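Local coordinates for protein esterase (Xanthomonas oryzae pv. oryzae, PDB 3H2G) that hydrolyses ester bonds as a cell wall-degrading enzyme that Xanthomonas oryzae uses as a virulence factor on rice, at residues Cys42-Ala47 against Arg112-Gly117; Gly221-Gly226 against Asn335-Pro340; Asp259-Lys264 against Thr283-Asp288; Trp322-Pro327 against Arg354-Val359. One frame throughout, in Å; residues are numbered along the deposited sequence.

Contact 1 of 4, residues Cys42-Ala47 against Arg112-Gly117; sequences CNVRVA and RLASQG
A Schellman motif that ends helix 108-114 meets the start of strand 43-54 and the residue before it, with C42 and V44 touching A114, S115 and G117. The helix lies in the alpha/beta-hydrolase part of the chain, and its last turn leads through G117 into strand 119-123. G117 is the residue of positive phi (102°) that such a cap needs; only glycine sits there easily, since a CB would press on the carbonyl O of Q116. The backbone N of G117 returns to A114 O at 3.1 Å, closing a type I turn over A114-G117. Against this turn C42 lays its sulfur: SG is 3.4 Å from G117 N and is bonded to C75 SG, so the disulfide packs directly on the helix end. The backbone of C42 adds a weak hydrogen bond, from its N to S115 O at 2.9 Å, bent to 129°. V44, also facing the helix, straddles A114 with its two branches. CG1, anti to the backbone N (chi1 179°), and CG2 both reach the methyl of A114, which is small enough to let strand and helix end come close. I21 of helix 18-26 adds to the apolar surroundings of V44, while S115 turns its OG back to T111 O of the preceding helix. The second branch of V44 goes on past the methyl, CG2 ending 3.7 Å from S115 N.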
loop_
_atom_site.group_PDB
_atom_site.type_symbol
_atom_site.label_atom_id
_atom_site.label_comp_id
_atom_site.label_asym_id
_atom_site.label_seq_id
_atom_site.Cartn_x
_atom_site.Cartn_y
_atom_site.Cartn_z
ATOM N N CYS A 42 -15.634 -9.434 17.412
ATOM C CA CYS A 42 -14.869 -8.591 18.331
ATOM C C CYS A 42 -15.243 -7.115 18.337
ATOM O O CYS A 42 -15.716 -6.576 17.333
ATOM C CB CYS A 42 -13.379 -8.666 17.972
ATOM S SG CYS A 42 -12.722 -10.348 17.771
ATOM N N ASN A 43 -15.022 -6.468 19.480
ATOM C CA ASN A 43 -15.224 -5.028 19.583
ATOM C C ASN A 43 -13.867 -4.584 19.026
ATOM O O ASN A 43 -12.914 -5.368 19.043
ATOM C CB ASN A 43 -15.331 -4.556 21.043
ATOM C CG ASN A 43 -16.523 -5.146 21.779
ATOM O OD1 ASN A 43 -17.641 -5.177 21.265
ATOM N ND2 ASN A 43 -16.287 -5.594 23.010
ATOM N N VAL A 44 -13.761 -3.356 18.535
ATOM C CA VAL A 44 -12.487 -2.897 17.987
ATOM C C VAL A 44 -12.065 -1.546 18.547
ATOM O O VAL A 44 -12.825 -0.582 18.499
ATOM C CB VAL A 44 -12.546 -2.786 16.444
ATOM C CG1 VAL A 44 -11.212 -2.281 15.906
ATOM C CG2 VAL A 44 -12.882 -4.141 15.838
ATOM N N ARG A 45 -10.848 -1.490 19.075
ATOM C CA ARG A 45 -10.315 -0.251 19.629
ATOM C C ARG A 45 -9.370 0.366 18.608
ATOM O O ARG A 45 -8.551 -0.336 18.009
ATOM C CB ARG A 45 -9.556 -0.529 20.928
ATOM C CG ARG A 45 -9.153 0.726 21.689
ATOM C CD ARG A 45 -8.388 0.378 22.955
ATOM N NE ARG A 45 -8.262 1.527 23.845
ATOM C CZ ARG A 45 -7.466 1.564 24.909
ATOM N NH1 ARG A 45 -6.718 0.512 25.216
ATOM N NH2 ARG A 45 -7.420 2.653 25.667
ATOM N N VAL A 46 -9.492 1.675 18.405
ATOM C CA VAL A 46 -8.646 2.385 17.459
ATOM C C VAL A 46 -7.599 3.216 18.189
ATOM O O VAL A 46 -7.928 4.045 19.038
ATOM C CB VAL A 46 -9.473 3.328 16.560
ATOM C CG1 VAL A 46 -8.563 4.018 15.547
ATOM C CG2 VAL A 46 -10.562 2.542 15.852
ATOM N N ALA A 47 -6.336 2.981 17.856
ATOM C CA ALA A 47 -5.238 3.713 18.468
ATOM C C ALA A 47 -4.333 4.287 17.389
ATOM O O ALA A 47 -4.321 3.814 16.252
ATOM C CB ALA A 47 -4.437 2.793 19.388
ATOM N N ARG A 112 -13.799 -6.147 8.590
ATOM C CA ARG A 112 -13.469 -7.480 8.094
ATOM C C ARG A 112 -12.312 -8.186 8.788
ATOM O O ARG A 112 -12.268 -9.411 8.825
ATOM C CB ARG A 112 -13.147 -7.410 6.601
ATOM C CG ARG A 112 -14.224 -6.774 5.751
ATOM C CD ARG A 112 -15.483 -7.617 5.718
ATOM N NE ARG A 112 -16.462 -7.047 4.796
ATOM C CZ ARG A 112 -17.570 -7.664 4.403
ATOM N NH1 ARG A 112 -17.852 -8.881 4.852
ATOM N NH2 ARG A 112 -18.389 -7.066 3.547
ATOM N N LEU A 113 -11.372 -7.417 9.326
ATOM C CA LEU A 113 -10.198 -8.008 9.958
ATOM C C LEU A 113 -10.127 -7.877 11.480
ATOM O O LEU A 113 -10.123 -8.885 12.190
ATOM C CB LEU A 113 -8.940 -7.421 9.312
ATOM C CG LEU A 113 -8.794 -7.751 7.817
ATOM C CD1 LEU A 113 -7.644 -6.963 7.219
ATOM C CD2 LEU A 113 -8.570 -9.252 7.638
ATOM N N ALA A 114 -10.065 -6.649 11.982
ATOM C CA ALA A 114 -9.986 -6.440 13.426
ATOM C C ALA A 114 -11.200 -7.033 14.138
ATOM O O ALA A 114 -11.087 -7.551 15.251
ATOM C CB ALA A 114 -9.876 -4.947 13.740
ATOM N N SER A 115 -12.359 -6.955 13.491
ATOM C CA SER A 115 -13.596 -7.468 14.073
ATOM C C SER A 115 -13.588 -8.986 14.167
ATOM O O SER A 115 -14.452 -9.577 14.819
ATOM C CB SER A 115 -14.793 -7.033 13.236
ATOM O OG SER A 115 -14.797 -7.708 11.989
ATOM N N GLN A 116 -12.621 -9.612 13.505
ATOM C CA GLN A 116 -12.506 -11.062 13.516
ATOM C C GLN A 116 -11.316 -11.552 14.339
ATOM O O GLN A 116 -10.962 -12.732 14.284
ATOM C CB GLN A 116 -12.403 -11.595 12.084
ATOM C CG GLN A 116 -13.667 -11.417 11.256
ATOM C CD GLN A 116 -14.903 -12.014 11.915
ATOM O OE1 GLN A 116 -14.831 -13.046 12.589
ATOM N NE2 GLN A 116 -16.050 -11.375 11.706
ATOM N N GLY A 117 -10.688 -10.649 15.086
ATOM C CA GLY A 117 -9.574 -11.048 15.932
ATOM C C GLY A 117 -8.174 -10.738 15.440
ATOM O O GLY A 117 -7.197 -11.171 16.047
#

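Contact 2 of 4, residues Gly221-Gly226 against Asn335-Pro340; sequences GSNAVG and NDATVP
N223 reaches across to A337 and P340 with an amide that serves both loops at once. Its CB points toward 335-340, and chi1 of 52° sets CG between the backbone N and the carbonyl carbon, turned to the other loop. CG itself lies 3.9 Å from P340 CG. At the tip, ND2 donates to A337 O at 2.8 Å; the acceptor lies almost exactly in the amide plane, and the N-H...O angle is 155°. ND2 also bonds S218 OG, at the end of the preceding helix. OD1 turns back on its own loop and takes two backbone N-H groups, V225 N at 2.8 Å and G226 N at 2.9 Å. The first arrives on a lone pair in the carbonyl plane and makes an Asx turn; the second comes from above that plane. Asparagine suits this place because it carries a donor and an acceptor on one flat group. The turn also presents V225, whose CG1 lies 3.5 Å from the carbonyl O atoms of both N335 and D336 and 4.0 Å from A337 CB. D336 repeats the device: its OD1 accepts from T338 N and, at 2.9 Å, from V339 N, while OD2 bonds H377 ND1. The geometry is consistent with D336 being the acid of an S176-H377-D336 triad, as in alpha/beta hydrolases. With one oxygen held by its own loop and the other by the histidine, the carboxylate has its rotation fixed, and the N223 bond to A337 O ties the adjoining backbone to the other loop.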
loop_
_atom_site.group_PDB
_atom_site.type_symbol
_atom_site.label_atom_id
_atom_site.label_comp_id
_atom_site.label_asym_id
_atom_site.label_seq_id
_atom_site.Cartn_x
_atom_site.Cartn_y
_atom_site.Cartn_z
ATOM N N GLY A 221 -1.620 5.638 -22.037
ATOM C CA GLY A 221 -2.828 6.110 -21.389
ATOM C C GLY A 221 -3.834 4.981 -21.254
ATOM O O GLY A 221 -4.844 5.106 -20.562
ATOM N N SER A 222 -3.561 3.872 -21.930
ATOM C CA SER A 222 -4.439 2.712 -21.867
ATOM C C SER A 222 -3.594 1.456 -21.949
ATOM O O SER A 222 -2.459 1.487 -22.424
ATOM C CB SER A 222 -5.449 2.725 -23.019
ATOM O OG SER A 222 -4.817 2.448 -24.257
ATOM N N ASN A 223 -4.148 0.352 -21.466
ATOM C CA ASN A 223 -3.454 -0.924 -21.503
ATOM C C ASN A 223 -4.419 -1.964 -22.057
ATOM O O ASN A 223 -5.530 -1.625 -22.468
ATOM C CB ASN A 223 -2.982 -1.314 -20.101
ATOM C CG ASN A 223 -4.091 -1.252 -19.074
ATOM O OD1 ASN A 223 -5.119 -1.910 -19.212
ATOM N ND2 ASN A 223 -3.885 -0.458 -18.030
ATOM N N ALA A 224 -3.998 -3.222 -22.067
ATOM C CA ALA A 224 -4.823 -4.306 -22.591
ATOM C C ALA A 224 -6.175 -4.438 -21.902
ATOM O O ALA A 224 -7.133 -4.927 -22.502
ATOM C CB ALA A 224 -4.063 -5.629 -22.497
ATOM N N VAL A 225 -6.252 -4.004 -20.647
ATOM C CA VAL A 225 -7.493 -4.094 -19.883
ATOM C C VAL A 225 -8.423 -2.917 -20.156
ATOM O O VAL A 225 -9.623 -3.096 -20.358
ATOM C CB VAL A 225 -7.208 -4.154 -18.361
ATOM C CG1 VAL A 225 -8.510 -4.331 -17.592
ATOM C CG2 VAL A 225 -6.248 -5.297 -18.057
ATOM N N GLY A 226 -7.864 -1.714 -20.155
ATOM C CA GLY A 226 -8.673 -0.535 -20.400
ATOM C C GLY A 226 -7.884 0.744 -20.227
ATOM O O GLY A 226 -6.655 0.732 -20.236
ATOM N N ASN A 335 -10.529 -7.109 -14.137
ATOM C CA ASN A 335 -11.288 -5.956 -14.640
ATOM C C ASN A 335 -10.461 -4.693 -14.367
ATOM O O ASN A 335 -10.733 -3.629 -14.923
ATOM C CB ASN A 335 -12.625 -5.792 -13.900
ATOM C CG ASN A 335 -13.609 -6.914 -14.175
ATOM O OD1 ASN A 335 -14.173 -7.488 -13.244
ATOM N ND2 ASN A 335 -13.839 -7.215 -15.446
ATOM N N ASP A 336 -9.460 -4.832 -13.501
ATOM C CA ASP A 336 -8.587 -3.731 -13.074
ATOM C C ASP A 336 -7.675 -3.148 -14.158
ATOM O O ASP A 336 -6.718 -3.790 -14.586
ATOM C CB ASP A 336 -7.726 -4.207 -11.899
ATOM C CG ASP A 336 -7.095 -3.063 -11.123
ATOM O OD1 ASP A 336 -6.936 -1.955 -11.679
ATOM O OD2 ASP A 336 -6.741 -3.286 -9.948
ATOM N N ALA A 337 -7.967 -1.919 -14.582
ATOM C CA ALA A 337 -7.169 -1.253 -15.608
ATOM C C ALA A 337 -6.118 -0.312 -15.011
ATOM O O ALA A 337 -5.252 0.190 -15.730
ATOM C CB ALA A 337 -8.084 -0.476 -16.562
ATOM N N THR A 338 -6.190 -0.067 -13.706
ATOM C CA THR A 338 -5.213 0.807 -13.059
ATOM C C THR A 338 -3.951 0.000 -12.750
ATOM O O THR A 338 -2.831 0.451 -13.001
ATOM C CB THR A 338 -5.785 1.426 -11.763
ATOM O OG1 THR A 338 -6.901 2.268 -12.090
ATOM C CG2 THR A 338 -4.724 2.263 -11.057
ATOM N N VAL A 339 -4.143 -1.197 -12.209
ATOM C CA VAL A 339 -3.036 -2.097 -11.906
ATOM C C VAL A 339 -3.425 -3.463 -12.472
ATOM O O VAL A 339 -4.053 -4.274 -11.786
ATOM C CB VAL A 339 -2.791 -2.220 -10.380
ATOM C CG1 VAL A 339 -1.662 -3.211 -10.112
ATOM C CG2 VAL A 339 -2.438 -0.855 -9.798
ATOM N N PRO A 340 -3.074 -3.727 -13.743
ATOM C CA PRO A 340 -3.398 -5.001 -14.391
ATOM C C PRO A 340 -2.967 -6.225 -13.594
ATOM O O PRO A 340 -1.892 -6.242 -12.993
ATOM C CB PRO A 340 -2.683 -4.890 -15.732
ATOM C CG PRO A 340 -2.812 -3.420 -16.036
ATOM C CD PRO A 340 -2.456 -2.796 -14.707
#

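Contact 3 of 4, residues Asp259-Lys264 against Thr283-Asp288; sequences DPWAAK and TLPSID
A surface contact of aromatic-proline type joins the short, weakly bonded helix of about 261-264 to the loop between helices 275-280 and 290-293, with W261 lying against P285 and K264 reaching T283. The ring of P285 presents its CD to the six-membered ring of W261 in a CH-pi contact: CD is 3.5 Å from the centroid and only 7° off the ring normal. Proline is apt here, because the CH bonds next to its nitrogen are somewhat polarised and suit a pi face. P260, the neighbour of W261 in sequence and preceded by a cis peptide, lays its own CD over the opposite face, 3.8 Å above the plane, so the indole is sandwiched between two prolines. This whole region belongs to the helical part inserted between strands 198-205 and 328-332 of the alpha/beta-hydrolase sheet. L284 joins it to deeper layers: its CD2 approaches W261 CE3 at 4.0 Å, and its side chain also packs on I232, L233 and S236 of helix 231-246. Y293 also meets the indole, with the two ring planes at about 45°. K264 reaches across to the other segment with a chain that bends at chi3. That bend carries NZ to within 3.0 Å of T283 O, to which it donates a hydrogen bond, NZ standing 23° out of the carbonyl plane. On the way, K264 CE passes L284 CD2 at 4.2 Å.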
loop_
_atom_site.group_PDB
_atom_site.type_symbol
_atom_site.label_atom_id
_atom_site.label_comp_id
_atom_site.label_asym_id
_atom_site.label_seq_id
_atom_site.Cartn_x
_atom_site.Cartn_y
_atom_site.Cartn_z
ATOM N N ASP A 259 4.955 23.260 -19.602
ATOM C CA ASP A 259 4.354 24.293 -18.770
ATOM C C ASP A 259 2.853 24.207 -19.021
ATOM O O ASP A 259 2.424 23.719 -20.069
ATOM C CB ASP A 259 4.883 25.686 -19.141
ATOM C CG ASP A 259 4.909 25.933 -20.638
ATOM O OD1 ASP A 259 4.319 25.135 -21.400
ATOM O OD2 ASP A 259 5.523 26.940 -21.053
ATOM N N PRO A 260 2.029 24.658 -18.061
ATOM C CA PRO A 260 2.378 25.240 -16.763
ATOM C C PRO A 260 2.535 24.163 -15.688
ATOM O O PRO A 260 2.736 24.462 -14.513
ATOM C CB PRO A 260 1.184 26.140 -16.479
ATOM C CG PRO A 260 0.056 25.294 -16.959
ATOM C CD PRO A 260 0.574 24.742 -18.287
ATOM N N TRP A 261 2.450 22.907 -16.112
ATOM C CA TRP A 261 2.530 21.769 -15.204
ATOM C C TRP A 261 3.847 21.621 -14.448
ATOM O O TRP A 261 3.851 21.280 -13.264
ATOM C CB TRP A 261 2.223 20.499 -15.993
ATOM C CG TRP A 261 1.056 20.698 -16.906
ATOM C CD1 TRP A 261 1.051 20.609 -18.269
ATOM C CD2 TRP A 261 -0.266 21.095 -16.526
ATOM N NE1 TRP A 261 -0.192 20.931 -18.762
ATOM C CE2 TRP A 261 -1.020 21.232 -17.711
ATOM C CE3 TRP A 261 -0.886 21.351 -15.294
ATOM C CZ2 TRP A 261 -2.365 21.616 -17.703
ATOM C CZ3 TRP A 261 -2.226 21.733 -15.287
ATOM C CH2 TRP A 261 -2.948 21.861 -16.484
ATOM N N ALA A 262 4.959 21.891 -15.121
ATOM C CA ALA A 262 6.274 21.765 -14.499
ATOM C C ALA A 262 6.412 22.539 -13.186
ATOM O O ALA A 262 6.992 22.039 -12.220
ATOM C CB ALA A 262 7.360 22.208 -15.487
ATOM N N ALA A 263 5.878 23.754 -13.147
ATOM C CA ALA A 263 5.978 24.586 -11.954
ATOM C C ALA A 263 4.988 24.241 -10.845
ATOM O O ALA A 263 5.166 24.663 -9.703
ATOM C CB ALA A 263 5.826 26.060 -12.340
ATOM N N LYS A 264 3.955 23.470 -11.157
ATOM C CA LYS A 264 2.961 23.146 -10.139
ATOM C C LYS A 264 2.895 21.695 -9.681
ATOM O O LYS A 264 2.203 21.388 -8.709
ATOM C CB LYS A 264 1.571 23.556 -10.626
ATOM C CG LYS A 264 1.065 22.740 -11.800
ATOM C CD LYS A 264 -0.396 23.055 -12.113
ATOM C CE LYS A 264 -1.315 22.650 -10.968
ATOM N NZ LYS A 264 -2.750 22.961 -11.258
ATOM N N THR A 283 -7.259 19.172 -11.395
ATOM C CA THR A 283 -6.065 19.919 -11.018
ATOM C C THR A 283 -4.998 19.736 -12.094
ATOM O O THR A 283 -4.255 20.665 -12.414
ATOM C CB THR A 283 -5.520 19.456 -9.660
ATOM O OG1 THR A 283 -5.153 18.073 -9.734
ATOM C CG2 THR A 283 -6.578 19.636 -8.592
ATOM N N LEU A 284 -4.931 18.529 -12.644
ATOM C CA LEU A 284 -3.994 18.209 -13.714
ATOM C C LEU A 284 -4.836 17.752 -14.902
ATOM O O LEU A 284 -5.995 17.372 -14.738
ATOM C CB LEU A 284 -3.039 17.089 -13.289
ATOM C CG LEU A 284 -2.104 17.386 -12.113
ATOM C CD1 LEU A 284 -1.172 16.198 -11.891
ATOM C CD2 LEU A 284 -1.301 18.649 -12.396
ATOM N N PRO A 285 -4.272 17.791 -16.116
ATOM C CA PRO A 285 -5.063 17.359 -17.271
ATOM C C PRO A 285 -5.479 15.892 -17.216
ATOM O O PRO A 285 -4.878 15.089 -16.500
ATOM C CB PRO A 285 -4.146 17.669 -18.454
ATOM C CG PRO A 285 -2.773 17.562 -17.863
ATOM C CD PRO A 285 -2.927 18.232 -16.526
ATOM N N SER A 286 -6.528 15.553 -17.960
ATOM C CA SER A 286 -7.005 14.181 -18.010
ATOM C C SER A 286 -6.069 13.358 -18.899
ATOM O O SER A 286 -5.300 13.912 -19.689
ATOM C CB SER A 286 -8.445 14.144 -18.534
ATOM O OG SER A 286 -8.596 14.966 -19.676
ATOM N N ILE A 287 -6.137 12.037 -18.762
ATOM C CA ILE A 287 -5.274 11.122 -19.505
ATOM C C ILE A 287 -5.261 11.302 -21.027
ATOM O O ILE A 287 -4.252 11.034 -21.678
ATOM C CB ILE A 287 -5.638 9.656 -19.170
ATOM C CG1 ILE A 287 -4.515 8.723 -19.613
ATOM C CG2 ILE A 287 -6.964 9.288 -19.817
ATOM C CD1 ILE A 287 -3.214 8.935 -18.849
ATOM N N ASP A 288 -6.375 11.753 -21.594
ATOM C CA ASP A 288 -6.463 11.953 -23.039
ATOM C C ASP A 288 -5.556 13.083 -23.536
ATOM O O ASP A 288 -5.281 13.191 -24.735
ATOM C CB ASP A 288 -7.915 12.236 -23.435
ATOM C CG ASP A 288 -8.509 13.407 -22.677
ATOM O OD1 ASP A 288 -8.615 14.508 -23.254
ATOM O OD2 ASP A 288 -8.865 13.228 -21.492
#

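Contact 4 of 4, residues Trp322-Pro327 against Arg354-Val359; sequences WAPQTP and RGSNQV
The hydroxyl of S356 has two roles at once: it donates to P324 O of the other segment and accepts from the backbone of its own. The contact joins the two loops that lead into the neighbouring parallel strands 328-332 and 359-363, the last two of the alpha/beta-hydrolase sheet. With OG anti to the backbone N (chi1 170°), the bond to P324 O is short, 2.7 Å, and enters on a lone pair in the carbonyl plane; Q358 N donates to the same OG, making an ST turn. Serine fits because its hydroxyl can give and take together on a short arm. Before it, G355 ends helix 342-353 in a Schellman motif, using its positive phi. P324, whose CG also lies over a face of the W322 indole, crosses V359 at about a right angle, CB meeting CG2 at 3.8 Å, and F351 of the helix packs on both. R354 runs its extended chain past the backbone of W322, CD 3.3 Å from W322 N. The methyl of A323 lies 3.6 Å from R354 O and also meets S356 CB. Q358 bends at chi2 (-64°) and folds against the carbonyl groups of P324, Q325 and T326, its CB 3.6 Å from T326 O. Its side chain lies beside that of P327, pointing the same way, with OE1 3.8 Å from P327 CG.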
loop_
_atom_site.group_PDB
_atom_site.type_symbol
_atom_site.label_atom_id
_atom_site.label_comp_id
_atom_site.label_asym_id
_atom_site.label_seq_id
_atom_site.Cartn_x
_atom_site.Cartn_y
_atom_site.Cartn_z
ATOM N N TRP A 322 13.144 -12.737 -6.679
ATOM C CA TRP A 322 13.385 -13.369 -5.391
ATOM C C TRP A 322 12.487 -14.589 -5.251
ATOM O O TRP A 322 11.613 -14.825 -6.088
ATOM C CB TRP A 322 13.158 -12.385 -4.235
ATOM C CG TRP A 322 11.784 -11.804 -4.137
ATOM C CD1 TRP A 322 11.163 -10.993 -5.047
ATOM C CD2 TRP A 322 10.871 -11.960 -3.046
ATOM N NE1 TRP A 322 9.916 -10.634 -4.586
ATOM C CE2 TRP A 322 9.712 -11.215 -3.362
ATOM C CE3 TRP A 322 10.918 -12.659 -1.832
ATOM C CZ2 TRP A 322 8.608 -11.148 -2.505
ATOM C CZ3 TRP A 322 9.815 -12.591 -0.975
ATOM C CH2 TRP A 322 8.678 -11.841 -1.319
ATOM N N ALA A 323 12.719 -15.372 -4.205
ATOM C CA ALA A 323 11.946 -16.583 -3.972
ATOM C C ALA A 323 11.204 -16.502 -2.641
ATOM O O ALA A 323 11.791 -16.717 -1.581
ATOM C CB ALA A 323 12.879 -17.799 -3.988
ATOM N N PRO A 324 9.897 -16.185 -2.684
ATOM C CA PRO A 324 9.078 -16.075 -1.470
ATOM C C PRO A 324 9.019 -17.398 -0.711
ATOM O O PRO A 324 8.805 -18.456 -1.308
ATOM C CB PRO A 324 7.712 -15.649 -2.011
ATOM C CG PRO A 324 8.061 -14.905 -3.276
ATOM C CD PRO A 324 9.119 -15.799 -3.874
ATOM N N GLN A 325 9.213 -17.328 0.604
ATOM C CA GLN A 325 9.199 -18.515 1.453
ATOM C C GLN A 325 7.887 -18.646 2.228
ATOM O O GLN A 325 7.493 -19.743 2.626
ATOM C CB GLN A 325 10.368 -18.457 2.443
ATOM C CG GLN A 325 10.541 -19.714 3.282
ATOM C CD GLN A 325 11.375 -20.783 2.587
ATOM O OE1 GLN A 325 11.638 -20.704 1.384
ATOM N NE2 GLN A 325 11.787 -21.796 3.347
ATOM N N THR A 326 7.220 -17.520 2.438
ATOM C CA THR A 326 5.959 -17.486 3.176
ATOM C C THR A 326 4.750 -17.807 2.300
ATOM O O THR A 326 4.692 -17.393 1.141
ATOM C CB THR A 326 5.725 -16.082 3.780
ATOM O OG1 THR A 326 6.827 -15.733 4.625
ATOM C CG2 THR A 326 4.433 -16.048 4.595
ATOM N N PRO A 327 3.775 -18.568 2.835
ATOM C CA PRO A 327 2.595 -18.874 2.022
ATOM C C PRO A 327 2.030 -17.518 1.597
ATOM O O PRO A 327 1.747 -16.664 2.440
ATOM C CB PRO A 327 1.689 -19.605 3.002
ATOM C CG PRO A 327 2.678 -20.385 3.822
ATOM C CD PRO A 327 3.769 -19.348 4.086
ATOM N N ARG A 354 12.401 -19.115 -9.828
ATOM C CA ARG A 354 13.433 -19.043 -8.804
ATOM C C ARG A 354 13.286 -20.107 -7.720
ATOM O O ARG A 354 13.906 -20.017 -6.659
ATOM C CB ARG A 354 13.474 -17.638 -8.193
ATOM C CG ARG A 354 14.288 -16.654 -9.030
ATOM C CD ARG A 354 14.148 -15.217 -8.555
ATOM N NE ARG A 354 15.044 -14.320 -9.284
ATOM C CZ ARG A 354 16.337 -14.167 -9.014
ATOM N NH1 ARG A 354 16.898 -14.845 -8.023
ATOM N NH2 ARG A 354 17.075 -13.339 -9.743
ATOM N N GLY A 355 12.460 -21.113 -7.994
ATOM C CA GLY A 355 12.284 -22.207 -7.054
ATOM C C GLY A 355 11.194 -22.119 -5.999
ATOM O O GLY A 355 11.116 -22.988 -5.130
ATOM N N SER A 356 10.352 -21.093 -6.057
ATOM C CA SER A 356 9.285 -20.956 -5.071
ATOM C C SER A 356 7.899 -21.317 -5.596
ATOM O O SER A 356 7.470 -20.819 -6.634
ATOM C CB SER A 356 9.239 -19.526 -4.529
ATOM O OG SER A 356 8.069 -19.339 -3.751
ATOM N N ASN A 357 7.198 -22.177 -4.863
ATOM C CA ASN A 357 5.845 -22.574 -5.237
ATOM C C ASN A 357 4.904 -22.123 -4.120
ATOM O O ASN A 357 3.791 -22.629 -3.986
ATOM C CB ASN A 357 5.757 -24.094 -5.404
ATOM C CG ASN A 357 5.662 -24.825 -4.074
ATOM O OD1 ASN A 357 6.522 -24.677 -3.203
ATOM N ND2 ASN A 357 4.608 -25.621 -3.911
ATOM N N GLN A 358 5.359 -21.158 -3.328
ATOM C CA GLN A 358 4.588 -20.646 -2.199
ATOM C C GLN A 358 3.555 -19.583 -2.548
ATOM O O GLN A 358 2.770 -19.178 -1.690
ATOM C CB GLN A 358 5.535 -20.068 -1.142
ATOM C CG GLN A 358 6.475 -21.088 -0.532
ATOM C CD GLN A 358 5.729 -22.152 0.240
ATOM O OE1 GLN A 358 5.119 -21.873 1.273
ATOM N NE2 GLN A 358 5.766 -23.380 -0.261
ATOM N N VAL A 359 3.539 -19.137 -3.799
ATOM C CA VAL A 359 2.614 -18.080 -4.188
ATOM C C VAL A 359 1.485 -18.489 -5.129
ATOM O O VAL A 359 1.720 -19.060 -6.192
ATOM C CB VAL A 359 3.380 -16.905 -4.835
ATOM C CG1 VAL A 359 2.470 -15.691 -4.952
ATOM C CG2 VAL A 359 4.626 -16.577 -4.008
#

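How the contacts relate
Contact 1 is the most buried, contact 3 lies at the surface, and contacts 2 and 4 are partly buried. Contacts 1 and 4 belong to different regions of the same sheet, about 14 Å apart at their nearest atoms, and both include a helix end capped by a glycine of positive phi. Contacts 2 and 4 border the same helix, 342-353, at its two ends, and their segments alternate along the chain. Contact 3 falls between the segments of contact 2 and touches it where I287 packs on G221. Chemistry follows place: sulfur and methyls in contact 1, amide and carboxylate bonds beside the probable active site in contact 2, aromatic-proline packing in contact 3, and a hydroxyl link in contact 4.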